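Long-range contacts in rifamycin polyketide synthase (PDB 4LN9), which probably dehydrates a beta-hydroxyacyl polyketide intermediate in the terminal module of rifamycin synthase, through a dehydratase domain with a double hotdog fold: residues G82-A87 against P97-L102; I104-V109 against L146-G151; Q119-G124 against D134-R139; L263-N268 against S309-P314. All coordinates share one frame; numbering follows the deposited sequence.

Contact 1: G82-A87 against P97-L102; sequences GLVELA and PVLDEL
Val84 meets Leu99 and Leu102 with a different methyl for each. Its CG1 touches Leu99 CD2 at 3.9 Å, and its CG2 lies 4.2 Å from Leu102 CD2. Both pairs of side chains meet at a slant, so neither leucine runs along the valine. The torsion of Val84 explains the split: CG1 stands anti to the backbone N (chi1 169°) and CG2 points back beside that N. Leu102 CD2 also reaches the helix backbone, 4.1 Å from Val84 CA. One turn further along, Ala87 directs its CB at the strand. That methyl sits 4.3 Å from Leu99 CD1 and 4.3 Å from Leu102 CD2, in the notch between the two leucines. The whole patch is apolar and buried, and no hydrogen bond crosses it. This is the core packing of a hotdog fold, with helix 80-93 as the sausage and strand 98-104 as part of the surrounding bun. The segment axes come within 9.7 Å, at 120° between their chain directions. Leu99 and Leu102 are three residues apart yet both turn to the helix, where a regular strand would alternate. A classic beta bulge at Asp100 and Glu101, both opposite Val152, supplies the extra residue. Leu99 is itself the centre of an inverse gamma turn. On the helix, Glu85 turns away from the strand, and its carboxylate bonds to His38 and to the backbone N atoms of Gly233 and Ile234. Val84 also packs on Trp267 and Leu270 of strand 263-272.

Contact 2: I104-V109 against L146-G151; sequences IEAPLV and LRHATG
Ile104 and Ala149 form an antiparallel non-hydrogen-bonded pair with their CA atoms 4.4 Å apart. Next to it, Glu105 N donates to His148 O at 2.7 Å. That bond is nearly straight at the hydrogen, but the donor sits well above the carbonyl plane. After this point segment 104-109 leaves the strand geometry and runs on as irregular chain past His148. The imidazole takes over from the backbone there. His148 ND1 donates to Ala106 O at 2.8 Å, and this oxygen lies in the ring plane. CG of His148 is anti to its carbonyl carbon (chi1 -64°), which swings the ring to the Ala106-Leu108 chain. Leu108 covers one face: its CA makes a CH-pi contact 3.9 Å from the ring centroid, with CB over the ring centre. The carbonyl carbon of Leu146 lies toward the rim of the opposite face. His148 NE2 faces Ser137 of strand 131-139. At the other end Glu105 bridges to Arg147. NE of Arg147 gives a nearly straight bond to Glu105 OE2 at 3.2 Å, while NH2 approaches OE1 at 2.6 Å in a bent, weak bond. Glu105 OE2 lies in the guanidinium plane, but NE meets it from above the carboxylate plane. The two planes stand 78° apart, so this is no flat bidentate pair. Thr150 CB lies over one guanidinium face, and its OG1 bonds to Asp134. Through ND1 and the Leu108 packing, the imidazole probably links the leaving chain to strand 146-154, while the crossed salt bridge ties the more exposed end.

Contact 3: Q119-G124 against D134-R139; sequences QVALGG and DVFSLR
Gln119-Ala121 and Asp134-Phe136 are paired antiparallel strands of the hairpin 116-122/131-139, in the N-terminal hotdog at the subunit interface. Four backbone bonds join them. Gln119 N to Phe136 O and Phe136 N to Gln119 O both measure 2.8 Å. Ala121 N to Asp134 O is also 2.8 Å, and Asp134 N to Ala121 O is 2.9 Å. Between these two hydrogen-bonded pairs, Val120 and Val135 form a non-hydrogen-bonded pair with CA atoms 4.6 Å apart. Their side chains share one face, with Val120 CG1 4.2 Å from Val135 CG2. Leu86 and Leu83 of helix 80-93 pack on this face. Gln119, Ala121, Asp134 and Phe136 share the other face. There the Phe136 ring leans back along its strand, because CG lies beside the backbone N (chi1 -57°). Ala121 CB meets the ring at its edge, 4.2 Å from CE2. This second face meets the second subunit. Gln119 NE2 bonds to Gln46 O of that subunit, and Asp134 OD2 to its Gln49 NE2, and Pro48 of the second subunit packs on Phe136. Asp134 OD1 bonds to Thr150 in its own chain. The two faces therefore differ in chemistry: the valines serve the apolar core, whereas the mixed polar and aromatic face joins two chains, with the Asp134 carboxylate divided between a neighbouring strand and the partner subunit.

Contact 4: L263-N268 against S309-P314; sequences LPFAWN and SLVGRP
Phe265 and Ala266 both donate to a single acceptor, Val311 O, in a classic beta bulge. Phe265 N lies 2.8 Å from that oxygen and Ala266 N 2.9 Å. The pairing of strands 263-268 and 309-313 shifts by one residue here. Outside the bulge it is regular antiparallel: Leu263 N bonds to Arg313 O at 3.0 Å, and Asn268 N to Ser309 O at 2.7 Å. The bulge leaves Phe265 directed at the opposite strand. With CG anti to the backbone N (chi1 176°), its ring lies alongside Arg313 and points the same way. The guanidinium sits over one ring face in a cation-pi contact, with Arg313 CZ 4.2 Å from the Phe265 centroid and 28° off the ring normal. The two planes are tilted, not stacked flat. Val311 CG1 approaches the same ring at its edge. On the opposite face from Ala266 and Val311, Trp267 and Leu310 run side by side. Leu310 CD1 stands almost exactly over the five-membered ring of Trp267, 3.5 Å from its centroid. The same methyl touches Pro264 CB. Leu243 of helix 236-251 packs against both Trp267 and Leu310, and Trp267 also meets Thr81 of helix 80-93. On the face of Ala266 and Asn268, one water donates to Ala266 O, 2.6 Å away, and to Asn268 OD1, and accepts from Ser309 OG. The strand pair is thus two-sided: Trp267 and Leu310 give an apolar surface to the helices, while the cation-pi pair and the bridging water make the other face suited to solvent.

Overall arrangement
Strand 98-104 connects contacts 1, 2 and 4. Leu102 O lies 2.8 Å from Trp267 N, and Ile104 N lies 2.8 Å from Phe265 O, consistent with strand 263-272 of the second hotdog pairing edge to edge with strand 98-104 of the first. Contact 3 joins contact 2 from the other side, with centres about 9 Å apart. Helix 80-93 of contact 1 fills the concave side and reaches contacts 2 and 3. Contacts 3 and 4 do not touch; their nearest atoms are about 11 Å apart. In dehydratases of this family the active site generally lies between the two hotdogs; contacts 1 and 4 meet where strands of the two halves pair.

Contact 1: G82-A87 against P97-L102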
loop_
_atom_site.group_PDB
_atom_site.type_symbol
_atom_site.label_atom_id
_atom_site.label_comp_id
_atom_site.label_asym_id
_atom_site.label_seq_id
_atom_site.Cartn_x
_atom_site.Cartn_y
_atom_site.Cartn_z
ATOM N N GLY A 82 -21.635 1.466 1.123
ATOM C CA GLY A 82 -20.446 0.785 0.621
ATOM C C GLY A 82 -19.187 1.379 1.218
ATOM O O GLY A 82 -18.253 0.661 1.576
ATOM N N LEU A 83 -19.183 2.699 1.362
ATOM C CA LEU A 83 -18.075 3.400 1.997
ATOM C C LEU A 83 -17.977 3.053 3.480
ATOM O O LEU A 83 -16.888 2.798 3.998
ATOM C CB LEU A 83 -18.232 4.911 1.810
ATOM C CG LEU A 83 -18.210 5.354 0.347
ATOM C CD1 LEU A 83 -18.219 6.871 0.234
ATOM C CD2 LEU A 83 -16.999 4.764 -0.363
ATOM N N VAL A 84 -19.129 2.974 4.140
ATOM C CA VAL A 84 -19.204 2.518 5.526
ATOM C C VAL A 84 -18.603 1.124 5.697
ATOM O O VAL A 84 -17.814 0.890 6.614
ATOM C CB VAL A 84 -20.657 2.518 6.045
ATOM C CG1 VAL A 84 -20.749 1.792 7.380
ATOM C CG2 VAL A 84 -21.175 3.943 6.172
ATOM N N GLU A 85 -18.947 0.214 4.790
ATOM C CA GLU A 85 -18.437 -1.157 4.849
ATOM C C GLU A 85 -16.921 -1.193 4.665
ATOM O O GLU A 85 -16.220 -1.937 5.351
ATOM C CB GLU A 85 -19.128 -2.048 3.805
ATOM C CG GLU A 85 -18.349 -3.307 3.426
ATOM C CD GLU A 85 -18.469 -4.424 4.455
ATOM O OE1 GLU A 85 -19.257 -4.276 5.412
ATOM O OE2 GLU A 85 -17.765 -5.448 4.310
ATOM N N LEU A 86 -16.424 -0.406 3.717
ATOM C CA LEU A 86 -14.988 -0.294 3.502
ATOM C C LEU A 86 -14.293 0.199 4.766
ATOM O O LEU A 86 -13.255 -0.332 5.160
ATOM C CB LEU A 86 -14.698 0.649 2.336
ATOM C CG LEU A 86 -15.298 0.216 0.996
ATOM C CD1 LEU A 86 -14.946 1.207 -0.103
ATOM C CD2 LEU A 86 -14.839 -1.188 0.631
ATOM N N ALA A 87 -14.855 1.238 5.374
ATOM C CA ALA A 87 -14.258 1.856 6.552
ATOM C C ALA A 87 -14.211 0.863 7.703
ATOM O O ALA A 87 -13.180 0.704 8.355
ATOM C CB ALA A 87 -15.037 3.099 6.955
ATOM N N PRO A 97 -12.910 -1.629 15.271
ATOM C CA PRO A 97 -14.082 -1.951 14.460
ATOM C C PRO A 97 -15.205 -0.909 14.530
ATOM O O PRO A 97 -16.125 -0.951 13.713
ATOM C CB PRO A 97 -14.551 -3.284 15.045
ATOM C CG PRO A 97 -14.114 -3.233 16.470
ATOM C CD PRO A 97 -12.811 -2.481 16.470
ATOM N N VAL A 98 -15.142 0.011 15.489
ATOM C CA VAL A 98 -16.248 0.946 15.705
ATOM C C VAL A 98 -16.105 2.207 14.862
ATOM O O VAL A 98 -15.085 2.895 14.925
ATOM C CB VAL A 98 -16.392 1.335 17.189
ATOM C CG1 VAL A 98 -17.485 2.379 17.360
ATOM C CG2 VAL A 98 -16.692 0.102 18.029
ATOM N N LEU A 99 -17.130 2.503 14.067
ATOM C CA LEU A 99 -17.138 3.714 13.253
ATOM C C LEU A 99 -17.683 4.902 14.043
ATOM O O LEU A 99 -18.891 5.133 14.093
ATOM C CB LEU A 99 -17.929 3.500 11.955
ATOM C CG LEU A 99 -17.822 4.589 10.877
ATOM C CD1 LEU A 99 -16.368 4.929 10.585
ATOM C CD2 LEU A 99 -18.545 4.169 9.606
ATOM N N ASP A 100 -16.774 5.603 14.718
ATOM C CA ASP A 100 -17.114 6.740 15.572
ATOM C C ASP A 100 -17.781 7.822 14.731
ATOM O O ASP A 100 -18.856 8.318 15.071
ATOM C CB ASP A 100 -15.832 7.291 16.212
ATOM C CG ASP A 100 -16.096 8.106 17.468
ATOM O OD1 ASP A 100 -17.269 8.208 17.890
ATOM O OD2 ASP A 100 -15.119 8.641 18.041
ATOM N N GLU A 101 -17.187 8.101 13.573
ATOM C CA GLU A 101 -17.689 9.137 12.680
ATOM C C GLU A 101 -17.208 8.895 11.250
ATOM O O GLU A 101 -16.098 8.409 11.030
ATOM C CB GLU A 101 -17.236 10.516 13.170
ATOM C CG GLU A 101 -17.770 11.685 12.357
ATOM C CD GLU A 101 -17.483 13.024 13.009
ATOM O OE1 GLU A 101 -16.681 13.062 13.968
ATOM O OE2 GLU A 101 -18.082 14.035 12.584
ATOM N N LEU A 102 -18.096 9.123 10.286
ATOM C CA LEU A 102 -17.701 9.154 8.882
ATOM C C LEU A 102 -18.475 10.230 8.136
ATOM O O LEU A 102 -19.704 10.281 8.203
ATOM C CB LEU A 102 -17.924 7.790 8.224
ATOM C CG LEU A 102 -17.262 7.584 6.857
ATOM C CD1 LEU A 102 -15.747 7.583 6.988
ATOM C CD2 LEU A 102 -17.747 6.297 6.203
#

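Contact 2: I104-V109 against L146-G151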
loop_
_atom_site.group_PDB
_atom_site.type_symbol
_atom_site.label_atom_id
_atom_site.label_comp_id
_atom_site.label_asym_id
_atom_site.label_seq_id
_atom_site.Cartn_x
_atom_site.Cartn_y
_atom_site.Cartn_z
ATOM N N ILE A 104 -19.302 11.874 4.502
ATOM C CA ILE A 104 -19.239 11.652 3.061
ATOM C C ILE A 104 -19.069 12.973 2.318
ATOM O O ILE A 104 -19.856 13.901 2.497
ATOM C CB ILE A 104 -20.494 10.926 2.536
ATOM C CG1 ILE A 104 -20.842 9.740 3.438
ATOM C CG2 ILE A 104 -20.276 10.457 1.104
ATOM C CD1 ILE A 104 -19.898 8.565 3.296
ATOM N N GLU A 105 -17.994 13.078 1.545
ATOM C CA GLU A 105 -17.579 14.356 0.978
ATOM C C GLU A 105 -18.094 14.513 -0.447
ATOM O O GLU A 105 -18.418 15.620 -0.881
ATOM C CB GLU A 105 -16.057 14.465 0.982
ATOM C CG GLU A 105 -15.430 14.279 2.351
ATOM C CD GLU A 105 -14.115 15.018 2.477
ATOM O OE1 GLU A 105 -13.752 15.387 3.614
ATOM O OE2 GLU A 105 -13.554 15.403 1.428
ATOM N N ALA A 106 -17.946 13.446 -1.227
ATOM C CA ALA A 106 -18.102 13.507 -2.674
ATOM C C ALA A 106 -18.386 12.107 -3.207
ATOM O O ALA A 106 -17.755 11.140 -2.780
ATOM C CB ALA A 106 -16.842 14.074 -3.319
ATOM N N PRO A 107 -19.346 11.990 -4.136
ATOM C CA PRO A 107 -19.765 10.691 -4.661
ATOM C C PRO A 107 -18.614 9.914 -5.300
ATOM O O PRO A 107 -17.819 10.484 -6.048
ATOM C CB PRO A 107 -20.803 11.065 -5.720
ATOM C CG PRO A 107 -21.366 12.359 -5.241
ATOM C CD PRO A 107 -20.208 13.086 -4.615
ATOM N N LEU A 108 -18.509 8.630 -4.968
ATOM C CA LEU A 108 -17.565 7.734 -5.631
ATOM C C LEU A 108 -18.179 7.164 -6.907
ATOM O O LEU A 108 -18.849 6.130 -6.878
ATOM C CB LEU A 108 -17.142 6.608 -4.675
ATOM C CG LEU A 108 -16.305 5.429 -5.192
ATOM C CD1 LEU A 108 -15.364 5.855 -6.317
ATOM C CD2 LEU A 108 -15.526 4.789 -4.051
ATOM N N VAL A 109 -18.071 7.925 -7.993
ATOM C CA VAL A 109 -18.670 7.540 -9.264
ATOM C C VAL A 109 -17.949 6.336 -9.858
ATOM O O VAL A 109 -16.721 6.310 -9.923
ATOM C CB VAL A 109 -18.615 8.696 -10.280
ATOM C CG1 VAL A 109 -19.074 8.220 -11.650
ATOM C CG2 VAL A 109 -19.462 9.864 -9.800
ATOM N N LEU A 146 -9.319 11.812 -5.624
ATOM C CA LEU A 146 -10.471 12.521 -5.071
ATOM C C LEU A 146 -10.822 11.885 -3.722
ATOM O O LEU A 146 -10.729 10.667 -3.574
ATOM C CB LEU A 146 -11.649 12.380 -6.046
ATOM C CG LEU A 146 -12.960 13.163 -5.900
ATOM C CD1 LEU A 146 -12.703 14.633 -5.596
ATOM C CD2 LEU A 146 -13.794 13.010 -7.167
ATOM N N ARG A 147 -11.029 12.707 -2.691
ATOM C CA ARG A 147 -11.456 12.155 -1.406
ATOM C C ARG A 147 -12.968 12.040 -1.315
ATOM O O ARG A 147 -13.694 12.968 -1.669
ATOM C CB ARG A 147 -10.910 12.958 -0.225
ATOM C CG ARG A 147 -11.043 12.216 1.097
ATOM C CD ARG A 147 -10.272 12.898 2.215
ATOM N NE ARG A 147 -10.967 14.090 2.690
ATOM C CZ ARG A 147 -10.552 14.837 3.705
ATOM N NH1 ARG A 147 -9.462 14.496 4.379
ATOM N NH2 ARG A 147 -11.234 15.918 4.058
ATOM N N HIS A 148 -13.443 10.911 -0.798
ATOM C CA HIS A 148 -14.874 10.637 -0.801
ATOM C C HIS A 148 -15.448 10.627 0.576
ATOM O O HIS A 148 -16.651 10.811 0.761
ATOM C CB HIS A 148 -15.155 9.316 -1.486
ATOM C CG HIS A 148 -14.778 9.305 -2.939
ATOM N ND1 HIS A 148 -15.431 10.042 -3.855
ATOM C CD2 HIS A 148 -13.667 8.770 -3.587
ATOM C CE1 HIS A 148 -14.824 9.912 -5.048
ATOM N NE2 HIS A 148 -13.752 9.121 -4.885
ATOM N N ALA A 149 -14.614 10.286 1.548
ATOM C CA ALA A 149 -15.063 10.202 2.922
ATOM C C ALA A 149 -13.874 10.291 3.857
ATOM O O ALA A 149 -12.783 9.817 3.540
ATOM C CB ALA A 149 -15.826 8.907 3.152
ATOM N N THR A 150 -14.107 10.860 5.031
ATOM C CA THR A 150 -13.074 10.962 6.044
ATOM C C THR A 150 -13.721 10.766 7.408
ATOM O O THR A 150 -14.870 11.158 7.611
ATOM C CB THR A 150 -12.373 12.335 5.984
ATOM O OG1 THR A 150 -11.306 12.377 6.938
ATOM C CG2 THR A 150 -13.360 13.456 6.276
ATOM N N GLY A 151 -13.067 9.998 8.273
ATOM C CA GLY A 151 -13.668 9.654 9.553
ATOM C C GLY A 151 -12.709 9.117 10.594
ATOM O O GLY A 151 -11.496 9.308 10.505
#

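Contact 3: Q119-G124 against D134-R139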
loop_
_atom_site.group_PDB
_atom_site.type_symbol
_atom_site.label_atom_id
_atom_site.label_comp_id
_atom_site.label_asym_id
_atom_site.label_seq_id
_atom_site.Cartn_x
_atom_site.Cartn_y
_atom_site.Cartn_z
ATOM N N GLN A 119 -8.878 3.597 -2.725
ATOM C CA GLN A 119 -7.968 3.412 -1.615
ATOM C C GLN A 119 -8.621 3.741 -0.283
ATOM O O GLN A 119 -9.277 4.771 -0.140
ATOM C CB GLN A 119 -6.705 4.245 -1.812
ATOM C CG GLN A 119 -5.595 3.873 -0.847
ATOM C CD GLN A 119 -4.331 4.664 -1.092
ATOM O OE1 GLN A 119 -3.920 5.470 -0.258
ATOM N NE2 GLN A 119 -3.672 4.396 -2.214
ATOM N N VAL A 120 -8.475 2.837 0.680
ATOM C CA VAL A 120 -8.885 3.125 2.045
ATOM C C VAL A 120 -7.658 3.278 2.924
ATOM O O VAL A 120 -6.861 2.350 3.060
ATOM C CB VAL A 120 -9.781 2.012 2.617
ATOM C CG1 VAL A 120 -10.425 2.468 3.918
ATOM C CG2 VAL A 120 -10.843 1.617 1.601
ATOM N N ALA A 121 -7.463 4.483 3.444
ATOM C CA ALA A 121 -6.279 4.778 4.233
ATOM C C ALA A 121 -6.613 4.884 5.714
ATOM O O ALA A 121 -7.380 5.753 6.131
ATOM C CB ALA A 121 -5.608 6.050 3.739
ATOM N N LEU A 122 -5.922 4.077 6.511
ATOM C CA LEU A 122 -6.112 4.043 7.953
ATOM C C LEU A 122 -4.866 4.590 8.638
ATOM O O LEU A 122 -3.771 4.054 8.467
ATOM C CB LEU A 122 -6.360 2.604 8.413
ATOM C CG LEU A 122 -6.923 2.419 9.822
ATOM C CD1 LEU A 122 -8.283 3.090 9.947
ATOM C CD2 LEU A 122 -7.018 0.941 10.169
ATOM N N GLY A 123 -5.027 5.683 9.377
ATOM C CA GLY A 123 -3.900 6.326 10.041
ATOM C C GLY A 123 -3.402 5.526 11.228
ATOM O O GLY A 123 -4.021 4.540 11.627
ATOM N N GLY A 124 -2.277 5.949 11.794
ATOM C CA GLY A 124 -1.744 5.308 12.990
ATOM C C GLY A 124 -2.599 5.623 14.199
ATOM O O GLY A 124 -3.366 6.585 14.187
ATOM N N ASP A 134 -9.670 7.478 5.675
ATOM C CA ASP A 134 -10.039 8.271 4.506
ATOM C C ASP A 134 -10.252 7.343 3.318
ATOM O O ASP A 134 -9.564 6.332 3.187
ATOM C CB ASP A 134 -8.940 9.287 4.179
ATOM C CG ASP A 134 -8.828 10.384 5.223
ATOM O OD1 ASP A 134 -9.582 11.377 5.130
ATOM O OD2 ASP A 134 -7.912 10.305 6.070
ATOM N N VAL A 135 -11.228 7.662 2.475
ATOM C CA VAL A 135 -11.447 6.894 1.253
ATOM C C VAL A 135 -11.191 7.746 0.014
ATOM O O VAL A 135 -11.723 8.848 -0.110
ATOM C CB VAL A 135 -12.872 6.307 1.196
ATOM C CG1 VAL A 135 -13.097 5.586 -0.124
ATOM C CG2 VAL A 135 -13.103 5.365 2.369
ATOM N N PHE A 136 -10.279 7.282 -0.837
ATOM C CA PHE A 136 -9.892 8.025 -2.036
ATOM C C PHE A 136 -10.222 7.224 -3.289
ATOM O O PHE A 136 -10.124 5.995 -3.285
ATOM C CB PHE A 136 -8.395 8.337 -2.023
ATOM C CG PHE A 136 -7.945 9.113 -0.821
ATOM C CD1 PHE A 136 -8.080 10.492 -0.780
ATOM C CD2 PHE A 136 -7.246 8.486 0.197
ATOM C CE1 PHE A 136 -7.641 11.213 0.316
ATOM C CE2 PHE A 136 -6.771 9.204 1.279
ATOM C CZ PHE A 136 -6.991 10.567 1.351
ATOM N N SER A 137 -10.306 7.932 -4.414
ATOM C CA SER A 137 -10.362 7.283 -5.715
ATOM C C SER A 137 -9.531 8.006 -6.771
ATOM O O SER A 137 -9.349 9.224 -6.716
ATOM C CB SER A 137 -11.811 7.140 -6.187
ATOM O OG SER A 137 -12.343 8.390 -6.586
ATOM N N LEU A 138 -9.065 7.239 -7.751
ATOM C CA LEU A 138 -8.320 7.764 -8.888
ATOM C C LEU A 138 -8.857 7.144 -10.174
ATOM O O LEU A 138 -8.659 5.955 -10.429
ATOM C CB LEU A 138 -6.832 7.425 -8.746
ATOM C CG LEU A 138 -5.907 7.954 -9.846
ATOM C CD1 LEU A 138 -5.887 9.475 -9.839
ATOM C CD2 LEU A 138 -4.501 7.394 -9.684
ATOM N N ARG A 139 -9.616 7.931 -10.932
ATOM C CA ARG A 139 -10.110 7.508 -12.238
ATOM C C ARG A 139 -8.958 7.288 -13.218
ATOM O O ARG A 139 -7.954 7.997 -13.173
ATOM C CB ARG A 139 -11.080 8.551 -12.798
ATOM C CG ARG A 139 -12.337 8.742 -11.962
ATOM C CD ARG A 139 -13.484 7.893 -12.486
ATOM N NE ARG A 139 -14.774 8.558 -12.326
ATOM C CZ ARG A 139 -15.429 9.164 -13.311
ATOM N NH1 ARG A 139 -14.941 9.148 -14.544
ATOM N NH2 ARG A 139 -16.576 9.783 -13.065
#

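Contact 4: L263-N268 against S309-P314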
loop_
_atom_site.group_PDB
_atom_site.type_symbol
_atom_site.label_atom_id
_atom_site.label_comp_id
_atom_site.label_asym_id
_atom_site.label_seq_id
_atom_site.Cartn_x
_atom_site.Cartn_y
_atom_site.Cartn_z
ATOM N N LEU A 263 -28.581 12.423 -0.212
ATOM C CA LEU A 263 -27.666 11.312 0.049
ATOM C C LEU A 263 -27.152 11.361 1.494
ATOM O O LEU A 263 -27.304 12.378 2.171
ATOM C CB LEU A 263 -26.493 11.343 -0.941
ATOM C CG LEU A 263 -26.847 11.275 -2.431
ATOM C CD1 LEU A 263 -25.616 11.508 -3.297
ATOM C CD2 LEU A 263 -27.502 9.945 -2.772
ATOM N N PRO A 264 -26.762 10.185 2.037
ATOM C CA PRO A 264 -26.202 10.194 3.393
ATOM C C PRO A 264 -25.069 11.210 3.502
ATOM O O PRO A 264 -24.241 11.299 2.598
ATOM C CB PRO A 264 -25.640 8.773 3.556
ATOM C CG PRO A 264 -26.264 7.961 2.467
ATOM C CD PRO A 264 -26.498 8.917 1.337
ATOM N N PHE A 265 -25.038 11.982 4.586
ATOM C CA PHE A 265 -23.994 12.990 4.767
ATOM C C PHE A 265 -23.022 12.636 5.895
ATOM O O PHE A 265 -21.834 12.426 5.655
ATOM C CB PHE A 265 -24.605 14.378 4.984
ATOM C CG PHE A 265 -23.594 15.453 5.269
ATOM C CD1 PHE A 265 -23.638 16.159 6.461
ATOM C CD2 PHE A 265 -22.659 15.821 4.314
ATOM C CE1 PHE A 265 -22.721 17.159 6.727
ATOM C CE2 PHE A 265 -21.735 16.817 4.575
ATOM C CZ PHE A 265 -21.770 17.490 5.781
ATOM N N ALA A 266 -23.540 12.531 7.117
ATOM C CA ALA A 266 -22.703 12.257 8.283
ATOM C C ALA A 266 -23.185 11.039 9.070
ATOM O O ALA A 266 -24.312 11.012 9.566
ATOM C CB ALA A 266 -22.628 13.480 9.184
ATOM N N TRP A 267 -22.280 10.085 9.264
ATOM C CA TRP A 267 -22.558 8.879 10.038
ATOM C C TRP A 267 -21.938 9.023 11.394
ATOM O O TRP A 267 -20.755 9.351 11.502
ATOM C CB TRP A 267 -21.945 7.670 9.343
ATOM C CG TRP A 267 -22.532 7.376 7.985
ATOM C CD1 TRP A 267 -22.307 8.056 6.792
ATOM C CD2 TRP A 267 -23.406 6.252 7.624
ATOM N NE1 TRP A 267 -22.973 7.454 5.756
ATOM C CE2 TRP A 267 -23.669 6.381 6.191
ATOM C CE3 TRP A 267 -23.994 5.211 8.325
ATOM C CZ2 TRP A 267 -24.499 5.503 5.517
ATOM C CZ3 TRP A 267 -24.806 4.315 7.628
ATOM C CH2 TRP A 267 -25.050 4.457 6.258
ATOM N N ASN A 268 -22.658 8.607 12.429
ATOM C CA ASN A 268 -22.126 8.660 13.783
ATOM C C ASN A 268 -22.473 7.399 14.558
ATOM O O ASN A 268 -23.630 6.981 14.586
ATOM C CB ASN A 268 -22.667 9.888 14.517
ATOM C CG ASN A 268 -22.185 11.190 13.907
ATOM O OD1 ASN A 268 -22.923 11.862 13.186
ATOM N ND2 ASN A 268 -20.938 11.547 14.186
ATOM N N SER A 309 -26.542 7.656 14.738
ATOM C CA SER A 309 -26.998 8.841 14.020
ATOM C C SER A 309 -26.538 8.830 12.562
ATOM O O SER A 309 -25.370 8.574 12.272
ATOM C CB SER A 309 -26.509 10.109 14.725
ATOM O OG SER A 309 -26.941 11.273 14.041
ATOM N N LEU A 310 -27.472 9.079 11.648
ATOM C CA LEU A 310 -27.133 9.460 10.279
ATOM C C LEU A 310 -27.833 10.758 9.879
ATOM O O LEU A 310 -29.058 10.858 9.949
ATOM C CB LEU A 310 -27.504 8.339 9.303
ATOM C CG LEU A 310 -27.387 8.646 7.807
ATOM C CD1 LEU A 310 -25.933 8.846 7.408
ATOM C CD2 LEU A 310 -28.027 7.541 6.979
ATOM N N VAL A 311 -27.043 11.771 9.532
ATOM C CA VAL A 311 -27.577 13.021 8.993
ATOM C C VAL A 311 -27.393 13.076 7.473
ATOM O O VAL A 311 -26.397 12.581 6.947
ATOM C CB VAL A 311 -26.892 14.244 9.637
ATOM C CG1 VAL A 311 -27.207 15.508 8.850
ATOM C CG2 VAL A 311 -27.323 14.392 11.090
ATOM N N GLY A 312 -28.388 13.609 6.768
ATOM C CA GLY A 312 -28.370 13.626 5.304
ATOM C C GLY A 312 -28.279 15.025 4.719
ATOM O O GLY A 312 -28.435 16.014 5.435
ATOM N N ARG A 313 -28.047 15.112 3.409
ATOM C CA ARG A 313 -28.045 16.402 2.707
ATOM C C ARG A 313 -28.411 16.287 1.219
ATOM O O ARG A 313 -28.214 15.235 0.608
ATOM C CB ARG A 313 -26.694 17.108 2.874
ATOM C CG ARG A 313 -26.594 17.981 4.118
ATOM C CD ARG A 313 -25.773 19.237 3.856
ATOM N NE ARG A 313 -24.435 18.929 3.356
ATOM C CZ ARG A 313 -23.496 19.842 3.119
ATOM N NH1 ARG A 313 -23.731 21.121 3.379
ATOM N NH2 ARG A 313 -22.320 19.474 2.629
ATOM N N PRO A 314 -28.909 17.390 0.626
ATOM C CA PRO A 314 -29.518 17.379 -0.712
ATOM C C PRO A 314 -28.492 17.149 -1.820
ATOM O O PRO A 314 -28.839 17.201 -3.002
ATOM C CB PRO A 314 -30.116 18.785 -0.837
ATOM C CG PRO A 314 -30.365 19.212 0.567
ATOM C CD PRO A 314 -29.233 18.626 1.362
HETATM O O HOH W 1 -24.984 12.117 11.867
#